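Local atomic coordinates of putative oxidoreductase (Bacteroides fragilis NCTC 9343, PDB entry 3FHL), a protein that is a putative oxidoreductase of the Gfo/Idh/MocA family and probably binds a nicotinamide dinucleotide through its Rossmann-fold domain. Residues C[181-186]-C[241-246]. Numbering follows the deposited sequence.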
# COMPACT_ATOMS: atom_id res chain seq x y z
N SER C 181 13.08 -8.92 -5.38
CA SER C 181 13.49 -10.33 -5.35
C SER C 181 13.29 -10.93 -3.96
O SER C 181 12.66 -11.98 -3.83
CB SER C 181 14.94 -10.53 -5.82
OG SER C 181 15.84 -9.76 -5.03
N HIS C 182 13.76 -10.24 -2.92
CA HIS C 182 13.59 -10.73 -1.55
C HIS C 182 12.13 -10.88 -1.13
O HIS C 182 11.76 -11.87 -0.49
CB HIS C 182 14.30 -9.82 -0.53
CG HIS C 182 15.78 -9.70 -0.74
ND1 HIS C 182 16.66 -10.72 -0.46
CD2 HIS C 182 16.53 -8.65 -1.16
CE1 HIS C 182 17.89 -10.32 -0.72
NE2 HIS C 182 17.84 -9.07 -1.14
N LEU C 183 11.29 -9.91 -1.48
CA LEU C 183 9.89 -9.90 -1.06
C LEU C 183 9.07 -10.94 -1.79
O LEU C 183 8.19 -11.56 -1.20
CB LEU C 183 9.25 -8.51 -1.27
CG LEU C 183 9.94 -7.32 -0.56
CD1 LEU C 183 9.10 -6.08 -0.67
CD2 LEU C 183 10.22 -7.63 0.93
N ILE C 184 9.31 -11.05 -3.09
CA ILE C 184 8.66 -12.05 -3.92
C ILE C 184 9.03 -13.46 -3.47
O ILE C 184 8.15 -14.31 -3.31
CB ILE C 184 9.00 -11.87 -5.42
CG1 ILE C 184 8.39 -10.56 -5.97
CG2 ILE C 184 8.44 -13.03 -6.21
CD1 ILE C 184 9.07 -10.01 -7.21
N ASP C 185 10.33 -13.71 -3.25
CA ASP C 185 10.77 -15.01 -2.72
C ASP C 185 10.02 -15.44 -1.46
O ASP C 185 9.47 -16.54 -1.40
CB ASP C 185 12.28 -15.00 -2.45
CG ASP C 185 12.77 -16.32 -1.88
OD1 ASP C 185 12.63 -17.38 -2.57
OD2 ASP C 185 13.28 -16.30 -0.74
N GLN C 186 9.94 -14.53 -0.49
CA GLN C 186 9.18 -14.74 0.73
C GLN C 186 7.72 -15.04 0.45
O GLN C 186 7.16 -15.95 1.06
CB GLN C 186 9.29 -13.52 1.65
CG GLN C 186 10.66 -13.34 2.35
CD GLN C 186 10.72 -12.03 3.13
OE1 GLN C 186 9.87 -11.16 2.95
NE2 GLN C 186 11.73 -11.88 3.99
N GLU C 241 6.27 2.97 6.02
CA GLU C 241 5.13 2.05 6.10
C GLU C 241 5.59 0.76 6.80
O GLU C 241 6.79 0.51 6.89
CB GLU C 241 4.59 1.78 4.69
CG GLU C 241 3.74 2.94 4.21
CD GLU C 241 3.44 2.94 2.72
OE1 GLU C 241 3.31 1.87 2.10
OE2 GLU C 241 3.32 4.06 2.18
N PRO C 242 4.64 -0.06 7.32
CA PRO C 242 5.08 -1.28 8.01
C PRO C 242 5.88 -2.20 7.10
O PRO C 242 5.63 -2.26 5.90
CB PRO C 242 3.76 -1.96 8.37
CG PRO C 242 2.76 -0.83 8.43
CD PRO C 242 3.18 0.10 7.36
N ARG C 243 6.85 -2.90 7.69
CA ARG C 243 7.57 -3.96 7.02
C ARG C 243 6.60 -5.09 6.68
O ARG C 243 6.60 -5.60 5.57
CB ARG C 243 8.72 -4.47 7.91
CG ARG C 243 9.45 -5.72 7.38
CD ARG C 243 10.39 -5.44 6.21
NE ARG C 243 10.81 -6.68 5.56
CZ ARG C 243 10.11 -7.32 4.63
NH1 ARG C 243 10.57 -8.45 4.10
NH2 ARG C 243 8.93 -6.85 4.24
N PHE C 244 5.75 -5.44 7.64
CA PHE C 244 4.68 -6.40 7.41
C PHE C 244 3.39 -5.88 8.00
O PHE C 244 3.37 -5.31 9.10
CB PHE C 244 4.98 -7.76 8.05
CG PHE C 244 6.00 -8.58 7.29
CD1 PHE C 244 7.29 -8.75 7.81
CD2 PHE C 244 5.68 -9.20 6.08
CE1 PHE C 244 8.25 -9.51 7.10
CE2 PHE C 244 6.63 -9.95 5.39
CZ PHE C 244 7.91 -10.11 5.89
N ALA C 245 2.29 -6.10 7.28
CA ALA C 245 0.97 -5.95 7.87
C ALA C 245 0.17 -7.13 7.39
O ALA C 245 -0.01 -7.31 6.20
CB ALA C 245 0.31 -4.63 7.44
N LEU C 246 -0.26 -7.95 8.33
CA LEU C 246 -1.06 -9.12 8.01
C LEU C 246 -2.40 -8.97 8.68
O LEU C 246 -2.47 -8.47 9.79
CB LEU C 246 -0.37 -10.40 8.48
CG LEU C 246 0.73 -10.97 7.57
CD1 LEU C 246 1.99 -10.16 7.64
CD2 LEU C 246 1.03 -12.40 7.98
O HOH W 1 12.59 -9.76 5.67
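Gln186 and Arg243 reach for each other from opposite directions, their amide and guanidinium planes only 9° apart. Arg243 NH1 donates a weak, bent hydrogen bond of 3.0 Å to Gln186 OE1, which lies at the edge of the guanidinium. A glutamine suits this place because its amide also has hydrogens to give: NE2 bonds to the backbone O of Arg125 and to a water, 2.8 Å away, that also accepts from Arg243 NH1. This bridge is the loose, water-mediated part of the contact. The close packing is on Leu183, whose branched nonpolar end brings CD2 to 3.3 Å from Arg243 NH1. Arginine offers length and several N-H donors; a bend at chi2 (75°) swings its chain so that the guanidinium lies over one face of the flat Phe244 ring, displaced toward the rim. Arg243 NH2 bonds to Ser151 OG, and the group makes a cation-pi contact with Phe153. Phe244 touches the helix more loosely, its CZ 3.7 Å from Gln186 OE1. The segments bury just 129 Å². Arg243 and Phe244 form a classic beta bulge opposite Lys255; Leu183 of helix 180-191 rests on strand 146-154 of the mixed sheet, while Gln186 and Phe244 both touch helix 129-139.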